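PDB 6V72: beta-lactamase II from Erythrobacter litoralis, which probably hydrolyses the ring of beta-lactam antibiotics in the periplasm with the help of zinc, as other class B metallo-beta-lactamases do. Local coordinates for residues A[89-94]-A[151-156]; A[23-28]-A[37-42]; A[29-34]-A[175-180]. All coordinates share one frame; numbering follows the deposited sequence.

Interaction 1: A[89-94]-A[151-156]; sequences VRAAVV and QSLAPL. With CA (calcium ion), chain D.
Arg90 reaches over to the end of helix 147-153, where its NH1 donates to Ser152 O at 2.8 Å. The N-H points fairly straight at the oxygen (154°) and meets a lone pair in the carbonyl plane, the oxygen lying slightly off the guanidinium plane. An extended chain beyond CG carries the guanidinium this far, so a long residue suits the place. At its edge, NH2 donates to a water 2.7 Å away that also lies close to Gln151 O and Ala154 O, carbonyls near the helix end. Next, Ala91 turns its methyl toward Leu153, CB to CD2 at 3.9 Å; its smallness lets helix and strand come close. Strand 89-93 is an inner strand of the large mixed sheet of the metallo-beta-lactamase fold, and Ala92 points to that sheet's other side. Val93 faces the helix end again, its CB 3.9 Å from Leu153 CD1, so the two leucine methyls are shared out, CD2 to Ala91 and CD1 to Val93. Two residues before Leu153, Gln151 binds a calcium ion through OE1 at 2.4 Å, together with Glu148. Ser152 OG, hydrogen-bonded to Glu148 O, also accepts from a water that binds the calcium.

Interaction 2: A[23-28]-A[37-42]; sequences GEVSFS and HTTYLD. With FMT (formic acid), chain J.
Ser26 and Thr38 face each other as a hydrogen-bonded pair in the antiparallel beta hairpin formed by strands 25-29 and 34-41, near one edge of the large mixed sheet of the metallo-beta-lactamase fold. Ser26 N gives an almost straight bond to Thr38 O (2.9 Å, 175°), and Thr38 N returns one to Ser26 O at 2.8 Å, more bent at 148°. Ser26 O has further company: a water donates to it at 3.0 Å, and the CA-H of His37 approaches as a weaker contact. That same water lies 2.9 Å from Thr38 OG1 and within bonding distance of Ser28 OG, tying three polar groups together at the sheet surface. Thr38 OG1 also lies 3.3 Å from O2 of a formic acid molecule, probably from the crystallisation liquor. Past the last direct bond the strands separate, and a second water replaces the missing rung, donating to Glu24 O at 2.7 Å and accepting from Tyr40 N at 2.9 Å. The hydroxyls of Ser26 and Tyr40, on the same side of the sheet, both meet Glu14 OE2, so their polar ends are satisfied by helix 10-14.

The face carrying Val25, Phe27, His37 and Thr39 lies against helix 71-84. Val25 and Thr39 stand side by side there; threonine can offer its CG2 methyl to the valine while OG1 finds a partner elsewhere. Phe27 and His37 form the non-hydrogen-bonded pair; the Phe27 ring stacks with Trp80 of that helix, and Val25 CG1 covers one ring face toward the rim. His37 holds its ring between its own backbone N and carbonyl carbon (chi1 60°), which takes the imidazole away from the hairpin, where NE2 bonds to Val65 O. Its CB remains behind against the phenylalanine, 3.7 Å from Phe27 CE1.

Interaction 3: A[29-34]-A[175-180]; sequences QLAEGV and PELGIA
Ile179 pushes its CD1 methyl into a shallow hollow formed by Leu30, Ala31 and Val34, at the turn that links strands 25-29 and 34-41. The methyl lies 3.9 Å from Ala31 CB and 4.0 Å from Leu30 CB, with Val34 CG1 slightly farther, at 4.1 Å. Its reach comes from an extended end: CG1 stands opposite the carbonyl carbon and CD1 continues outward, so isoleucine presents a single methyl to the hollow. With only a methyl, Ala31 forms the floor against which CD1 rests.

Beside it, Leu177 supplies a second bump. Its CD1 meets Val34 CG2 at 3.7 Å, tip to tip, and Ala31 CB stands at 4.4 Å. Val34 thus works as a fork: with CG1 anti to its backbone N (chi1 -177°), one methyl meets Ile179 and the other meets Leu177.

The backbone sets up these surfaces. Leu30 and Ala31 form a classic beta bulge opposite Val34, which brings all three side chains to face segment 175-180; Leu30 N bonds to Val34 O at 2.8 Å. Ala31 to Val34 is a type II turn closed by Val34 N to Ala31 O at 2.9 Å, and Gly33 suits its positive phi. Across the gap, Gly178 also takes a positive phi in a G1 bulge, between the two residues whose side chains make the bumps. The contact joins the hairpin end of the large sheet to the smaller sheet containing strand 179-181, the two sheets of the metallo-beta-lactamase sandwich. Because the close contacts are between methyl and methylene groups, the two segments are held together by van der Waals packing and the burial of apolar surface, with shape rather than directed bonds fixing their fit.

In the fold
Interactions 2 and 3 share one hairpin: residues 23-28 run directly into 29-34, yet their centres are 19 Å apart. Interaction 2 keeps the hairpin's strands together, whereas interaction 3 brings its turn against the second sheet. Segment 89-94 of interaction 1 is a strand of the large sheet that holds interaction 2, their centres 21 Å apart; interaction 1 comes within about 5 Å of interaction 3 by nearest atoms. Two contacts lie within about 10 Å of zinc-binding residues, though this chain holds no zinc: the Val93 side chain is about 10 Å from that of His96, that of Thr39 about 8 Å from that of His226. Calcium touches interaction 1 directly; another lies about 8 Å from the Glu24 side chain.

Interaction 1: A[89-94]-A[151-156]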
loop_
_atom_site.group_PDB
_atom_site.type_symbol
_atom_site.label_atom_id
_atom_site.label_comp_id
_atom_site.label_asym_id
_atom_site.label_seq_id
_atom_site.Cartn_x
_atom_site.Cartn_y
_atom_site.Cartn_z
ATOM N N VAL A 89 29.040 -9.820 -16.763
ATOM C CA VAL A 89 27.710 -9.447 -17.235
ATOM C C VAL A 89 27.840 -8.848 -18.625
ATOM O O VAL A 89 28.601 -7.901 -18.845
ATOM C CB VAL A 89 27.043 -8.457 -16.269
ATOM C CG1 VAL A 89 25.651 -8.087 -16.780
ATOM C CG2 VAL A 89 26.938 -9.045 -14.849
ATOM N N ARG A 90 27.122 -9.402 -19.582
ATOM C CA ARG A 90 27.147 -8.762 -20.887
ATOM C C ARG A 90 25.834 -8.108 -21.271
ATOM O O ARG A 90 25.837 -7.256 -22.166
ATOM C CB ARG A 90 27.561 -9.751 -21.968
ATOM C CG ARG A 90 26.572 -10.772 -22.251
ATOM C CD ARG A 90 26.808 -11.389 -23.629
ATOM N NE ARG A 90 25.989 -12.582 -23.664
ATOM C CZ ARG A 90 24.693 -12.593 -23.952
ATOM N NH1 ARG A 90 24.052 -11.462 -24.283
ATOM N NH2 ARG A 90 24.052 -13.748 -23.909
ATOM N N ALA A 91 24.739 -8.449 -20.601
ATOM C CA ALA A 91 23.461 -7.817 -20.893
ATOM C C ALA A 91 22.648 -7.797 -19.617
ATOM O O ALA A 91 22.855 -8.616 -18.725
ATOM C CB ALA A 91 22.682 -8.546 -21.992
ATOM N N ALA A 92 21.713 -6.855 -19.545
ATOM C CA ALA A 92 20.855 -6.705 -18.378
ATOM C C ALA A 92 19.463 -6.326 -18.846
ATOM O O ALA A 92 19.300 -5.637 -19.854
ATOM C CB ALA A 92 21.357 -5.625 -17.414
ATOM N N VAL A 93 18.465 -6.749 -18.090
ATOM C CA VAL A 93 17.083 -6.372 -18.354
ATOM C C VAL A 93 16.496 -5.908 -17.033
ATOM O O VAL A 93 16.779 -6.494 -15.979
ATOM C CB VAL A 93 16.258 -7.526 -18.987
ATOM C CG1 VAL A 93 16.249 -8.794 -18.112
ATOM C CG2 VAL A 93 14.820 -7.059 -19.255
ATOM N N VAL A 94 15.736 -4.816 -17.068
ATOM C CA VAL A 94 15.032 -4.341 -15.880
ATOM C C VAL A 94 13.543 -4.592 -16.051
ATOM O O VAL A 94 12.997 -4.478 -17.160
ATOM C CB VAL A 94 15.315 -2.863 -15.574
ATOM C CG1 VAL A 94 16.795 -2.679 -15.285
ATOM C CG2 VAL A 94 14.863 -1.978 -16.725
ATOM N N GLN A 151 17.105 -12.788 -28.424
ATOM C CA GLN A 151 18.413 -13.400 -28.660
ATOM C C GLN A 151 19.393 -13.046 -27.556
ATOM O O GLN A 151 20.142 -13.910 -27.077
ATOM C CB GLN A 151 18.969 -12.938 -30.002
ATOM C CG GLN A 151 20.244 -13.658 -30.438
ATOM C CD GLN A 151 20.793 -13.090 -31.739
ATOM O OE1 GLN A 151 21.100 -11.910 -31.826
ATOM N NE2 GLN A 151 20.902 -13.924 -32.750
ATOM N N SER A 152 19.418 -11.777 -27.157
ATOM C CA SER A 152 20.464 -11.283 -26.271
ATOM C C SER A 152 20.268 -11.702 -24.830
ATOM O O SER A 152 21.245 -11.757 -24.075
ATOM C CB SER A 152 20.534 -9.755 -26.330
ATOM O OG SER A 152 20.758 -9.302 -27.662
ATOM N N LEU A 153 19.036 -11.991 -24.423
ATOM C CA LEU A 153 18.757 -12.304 -23.032
ATOM C C LEU A 153 18.456 -13.775 -22.824
ATOM O O LEU A 153 18.256 -14.193 -21.683
ATOM C CB LEU A 153 17.590 -11.447 -22.525
ATOM C CG LEU A 153 17.947 -9.942 -22.602
ATOM C CD1 LEU A 153 16.750 -9.028 -22.506
ATOM C CD2 LEU A 153 18.965 -9.569 -21.519
ATOM N N ALA A 154 18.414 -14.562 -23.891
ATOM C CA ALA A 154 18.294 -16.009 -23.751
ATOM C C ALA A 154 19.362 -16.525 -22.787
ATOM O O ALA A 154 20.504 -16.049 -22.816
ATOM C CB ALA A 154 18.442 -16.680 -25.123
ATOM N N PRO A 155 19.045 -17.519 -21.935
ATOM C CA PRO A 155 17.833 -18.347 -21.918
ATOM C C PRO A 155 16.622 -17.741 -21.238
ATOM O O PRO A 155 15.589 -18.388 -21.227
ATOM C CB PRO A 155 18.283 -19.593 -21.157
ATOM C CG PRO A 155 19.314 -19.051 -20.194
ATOM C CD PRO A 155 20.077 -18.036 -21.017
ATOM N N LEU A 156 16.734 -16.535 -20.693
ATOM C CA LEU A 156 15.548 -15.891 -20.148
ATOM C C LEU A 156 14.512 -15.705 -21.242
ATOM O O LEU A 156 14.837 -15.309 -22.370
ATOM C CB LEU A 156 15.893 -14.533 -19.541
ATOM C CG LEU A 156 16.744 -14.619 -18.275
ATOM C CD1 LEU A 156 17.396 -13.276 -18.038
ATOM C CD2 LEU A 156 15.936 -15.058 -17.048
HETATM CA CA CA D . 22.329 -9.895 -32.057
HETATM O O HOH W 1 21.757 -14.746 -24.904
HETATM O O HOH W 2 22.492 -10.252 -29.610
#

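Interaction 2: A[23-28]-A[37-42]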
loop_
_atom_site.group_PDB
_atom_site.type_symbol
_atom_site.label_atom_id
_atom_site.label_comp_id
_atom_site.label_asym_id
_atom_site.label_seq_id
_atom_site.Cartn_x
_atom_site.Cartn_y
_atom_site.Cartn_z
ATOM N N GLY A 23 30.373 -8.125 -0.325
ATOM C CA GLY A 23 30.036 -6.759 0.053
ATOM C C GLY A 23 28.664 -6.703 0.714
ATOM O O GLY A 23 28.366 -7.457 1.652
ATOM N N GLU A 24 27.812 -5.811 0.212
ATOM C CA GLU A 24 26.443 -5.668 0.702
ATOM C C GLU A 24 25.459 -6.608 0.015
ATOM O O GLU A 24 24.253 -6.520 0.278
ATOM C CB GLU A 24 25.952 -4.228 0.510
ATOM C CG GLU A 24 26.732 -3.152 1.249
ATOM C CD GLU A 24 26.474 -1.766 0.657
ATOM O OE1 GLU A 24 27.440 -1.126 0.185
ATOM O OE2 GLU A 24 25.301 -1.323 0.637
ATOM N N VAL A 25 25.917 -7.469 -0.888
ATOM C CA VAL A 25 25.011 -8.301 -1.679
ATOM C C VAL A 25 24.954 -9.693 -1.081
ATOM O O VAL A 25 25.984 -10.276 -0.716
ATOM C CB VAL A 25 25.450 -8.378 -3.151
ATOM C CG1 VAL A 25 24.385 -9.132 -3.989
ATOM C CG2 VAL A 25 25.712 -6.994 -3.693
ATOM N N SER A 26 23.749 -10.232 -0.980
ATOM C CA SER A 26 23.542 -11.621 -0.589
ATOM C C SER A 26 23.196 -12.425 -1.837
ATOM O O SER A 26 22.238 -12.094 -2.541
ATOM C CB SER A 26 22.411 -11.721 0.434
ATOM O OG SER A 26 22.779 -11.108 1.658
ATOM N N PHE A 27 23.951 -13.480 -2.110
ATOM C CA PHE A 27 23.695 -14.323 -3.273
ATOM C C PHE A 27 23.156 -15.676 -2.837
ATOM O O PHE A 27 23.671 -16.285 -1.892
ATOM C CB PHE A 27 24.964 -14.534 -4.101
ATOM C CG PHE A 27 25.381 -13.334 -4.893
ATOM C CD1 PHE A 27 24.726 -12.994 -6.076
ATOM C CD2 PHE A 27 26.446 -12.551 -4.465
ATOM C CE1 PHE A 27 25.122 -11.882 -6.808
ATOM C CE2 PHE A 27 26.846 -11.451 -5.190
ATOM C CZ PHE A 27 26.191 -11.119 -6.371
ATOM N N SER A 28 22.148 -16.171 -3.543
ATOM C CA SER A 28 21.691 -17.533 -3.303
ATOM C C SER A 28 21.407 -18.197 -4.637
ATOM O O SER A 28 21.035 -17.540 -5.607
ATOM C CB SER A 28 20.460 -17.593 -2.399
ATOM O OG SER A 28 19.452 -16.714 -2.833
ATOM N N HIS A 37 20.299 -12.320 -6.573
ATOM C CA HIS A 37 20.968 -11.298 -5.785
ATOM C C HIS A 37 19.943 -10.584 -4.922
ATOM O O HIS A 37 18.849 -10.245 -5.388
ATOM C CB HIS A 37 21.767 -10.299 -6.650
ATOM C CG HIS A 37 20.975 -9.508 -7.665
ATOM N ND1 HIS A 37 20.295 -8.348 -7.344
ATOM C CD2 HIS A 37 20.858 -9.652 -9.010
ATOM C CE1 HIS A 37 19.740 -7.851 -8.436
ATOM N NE2 HIS A 37 20.076 -8.616 -9.462
ATOM N N THR A 38 20.308 -10.349 -3.667
ATOM C CA THR A 38 19.451 -9.635 -2.729
ATOM C C THR A 38 20.247 -8.520 -2.079
ATOM O O THR A 38 21.369 -8.744 -1.602
ATOM C CB THR A 38 18.892 -10.573 -1.654
ATOM O OG1 THR A 38 18.155 -11.617 -2.293
ATOM C CG2 THR A 38 17.961 -9.824 -0.677
ATOM N N THR A 39 19.656 -7.332 -2.041
ATOM C CA THR A 39 20.222 -6.206 -1.323
ATOM C C THR A 39 19.138 -5.554 -0.480
ATOM O O THR A 39 17.942 -5.771 -0.684
ATOM C CB THR A 39 20.837 -5.180 -2.277
ATOM O OG1 THR A 39 19.889 -4.835 -3.303
ATOM C CG2 THR A 39 22.145 -5.708 -2.895
ATOM N N TYR A 40 19.564 -4.730 0.464
ATOM C CA TYR A 40 18.639 -4.193 1.450
ATOM C C TYR A 40 18.728 -2.681 1.502
ATOM O O TYR A 40 19.789 -2.077 1.294
ATOM C CB TYR A 40 18.894 -4.764 2.863
ATOM C CG TYR A 40 18.692 -6.252 2.910
ATOM C CD1 TYR A 40 19.732 -7.127 2.599
ATOM C CD2 TYR A 40 17.449 -6.796 3.218
ATOM C CE1 TYR A 40 19.543 -8.494 2.620
ATOM C CE2 TYR A 40 17.251 -8.166 3.244
ATOM C CZ TYR A 40 18.301 -9.010 2.943
ATOM O OH TYR A 40 18.121 -10.377 2.962
ATOM N N LEU A 41 17.589 -2.078 1.794
ATOM C CA LEU A 41 17.519 -0.645 1.974
ATOM C C LEU A 41 16.780 -0.376 3.270
ATOM O O LEU A 41 15.732 -0.975 3.523
ATOM C CB LEU A 41 16.811 -0.002 0.786
ATOM C CG LEU A 41 16.670 1.498 0.909
ATOM C CD1 LEU A 41 18.002 2.101 0.510
ATOM C CD2 LEU A 41 15.591 1.957 -0.028
ATOM N N ASP A 42 17.332 0.512 4.087
ATOM C CA ASP A 42 16.696 0.968 5.317
ATOM C C ASP A 42 16.817 2.494 5.360
ATOM O O ASP A 42 17.563 3.045 6.171
ATOM C CB ASP A 42 17.343 0.317 6.537
ATOM C CG ASP A 42 16.527 0.505 7.793
ATOM O OD1 ASP A 42 16.874 -0.113 8.825
ATOM O OD2 ASP A 42 15.531 1.253 7.744
HETATM C C FMT J . 14.377 -12.413 -0.173
HETATM O O1 FMT J . 13.679 -11.437 -0.425
HETATM O O2 FMT J . 15.519 -12.581 -0.589
HETATM O O HOH W 3 22.356 -4.777 1.155
HETATM O O HOH W 4 19.837 -13.924 -2.372
#

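Interaction 3: A[29-34]-A[175-180]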
loop_
_atom_site.group_PDB
_atom_site.type_symbol
_atom_site.label_atom_id
_atom_site.label_comp_id
_atom_site.label_asym_id
_atom_site.label_seq_id
_atom_site.Cartn_x
_atom_site.Cartn_y
_atom_site.Cartn_z
ATOM N N GLN A 29 21.608 -19.504 -4.687
ATOM C CA GLN A 29 21.467 -20.240 -5.929
ATOM C C GLN A 29 20.058 -20.816 -6.024
ATOM O O GLN A 29 19.623 -21.559 -5.131
ATOM C CB GLN A 29 22.526 -21.340 -6.008
ATOM C CG GLN A 29 22.808 -21.781 -7.406
ATOM C CD GLN A 29 23.821 -22.893 -7.455
ATOM O OE1 GLN A 29 24.901 -22.732 -8.012
ATOM N NE2 GLN A 29 23.484 -24.029 -6.867
ATOM N N LEU A 30 19.345 -20.469 -7.103
ATOM C CA LEU A 30 18.018 -21.020 -7.357
ATOM C C LEU A 30 18.075 -22.307 -8.156
ATOM O O LEU A 30 17.160 -23.141 -8.065
ATOM C CB LEU A 30 17.164 -20.012 -8.121
ATOM C CG LEU A 30 16.932 -18.687 -7.395
ATOM C CD1 LEU A 30 15.917 -17.828 -8.174
ATOM C CD2 LEU A 30 16.490 -18.930 -5.953
ATOM N N ALA A 31 19.121 -22.467 -8.950
ATOM C CA ALA A 31 19.340 -23.638 -9.790
ATOM C C ALA A 31 20.777 -23.526 -10.264
ATOM O O ALA A 31 21.407 -22.482 -10.110
ATOM C CB ALA A 31 18.369 -23.686 -10.975
ATOM N N GLU A 32 21.291 -24.597 -10.849
ATOM C CA GLU A 32 22.621 -24.510 -11.434
ATOM C C GLU A 32 22.691 -23.363 -12.438
ATOM O O GLU A 32 21.894 -23.300 -13.382
ATOM C CB GLU A 32 22.990 -25.826 -12.109
ATOM C CG GLU A 32 24.374 -25.794 -12.703
ATOM C CD GLU A 32 24.743 -27.100 -13.365
ATOM O OE1 GLU A 32 24.169 -28.150 -12.989
ATOM O OE2 GLU A 32 25.609 -27.075 -14.264
ATOM N N GLY A 33 23.614 -22.430 -12.201
ATOM C CA GLY A 33 23.778 -21.277 -13.067
ATOM C C GLY A 33 22.759 -20.173 -12.895
ATOM O O GLY A 33 22.741 -19.235 -13.703
ATOM N N VAL A 34 21.907 -20.243 -11.881
ATOM C CA VAL A 34 20.908 -19.201 -11.641
ATOM C C VAL A 34 21.106 -18.674 -10.232
ATOM O O VAL A 34 20.787 -19.357 -9.248
ATOM C CB VAL A 34 19.472 -19.703 -11.832
ATOM C CG1 VAL A 34 18.490 -18.544 -11.631
ATOM C CG2 VAL A 34 19.299 -20.329 -13.204
ATOM N N PRO A 175 11.882 -21.541 -18.355
ATOM C CA PRO A 175 10.946 -22.674 -18.338
ATOM C C PRO A 175 11.630 -24.021 -18.222
ATOM O O PRO A 175 11.038 -24.955 -17.668
ATOM C CB PRO A 175 10.204 -22.528 -19.675
ATOM C CG PRO A 175 10.320 -21.092 -20.024
ATOM C CD PRO A 175 11.686 -20.679 -19.532
ATOM N N GLU A 176 12.863 -24.157 -18.714
ATOM C CA GLU A 176 13.537 -25.450 -18.627
ATOM C C GLU A 176 13.991 -25.761 -17.214
ATOM O O GLU A 176 14.317 -26.917 -16.925
ATOM C CB GLU A 176 14.743 -25.494 -19.568
ATOM C CG GLU A 176 14.372 -25.376 -21.030
ATOM C CD GLU A 176 13.605 -26.592 -21.544
ATOM O OE1 GLU A 176 13.766 -27.701 -20.990
ATOM O OE2 GLU A 176 12.836 -26.436 -22.514
ATOM N N LEU A 177 14.049 -24.758 -16.344
ATOM C CA LEU A 177 14.468 -24.936 -14.968
ATOM C C LEU A 177 13.317 -24.748 -13.995
ATOM O O LEU A 177 13.519 -24.864 -12.777
ATOM C CB LEU A 177 15.607 -23.963 -14.640
ATOM C CG LEU A 177 16.856 -24.145 -15.505
ATOM C CD1 LEU A 177 17.839 -23.012 -15.258
ATOM C CD2 LEU A 177 17.512 -25.474 -15.199
ATOM N N GLY A 178 12.118 -24.462 -14.501
ATOM C CA GLY A 178 10.952 -24.292 -13.650
ATOM C C GLY A 178 10.967 -23.068 -12.761
ATOM O O GLY A 178 10.427 -23.115 -11.652
ATOM N N ILE A 179 11.547 -21.966 -13.230
ATOM C CA ILE A 179 11.662 -20.730 -12.463
ATOM C C ILE A 179 10.957 -19.624 -13.230
ATOM O O ILE A 179 11.175 -19.459 -14.437
ATOM C CB ILE A 179 13.134 -20.338 -12.213
ATOM C CG1 ILE A 179 13.865 -21.387 -11.381
ATOM C CG2 ILE A 179 13.227 -18.950 -11.566
ATOM C CD1 ILE A 179 15.384 -21.258 -11.488
ATOM N N ALA A 180 10.140 -18.849 -12.538
ATOM C CA ALA A 180 9.574 -17.652 -13.137
ATOM C C ALA A 180 9.757 -16.506 -12.161
ATOM O O ALA A 180 9.603 -16.686 -10.945
ATOM C CB ALA A 180 8.101 -17.812 -13.479
#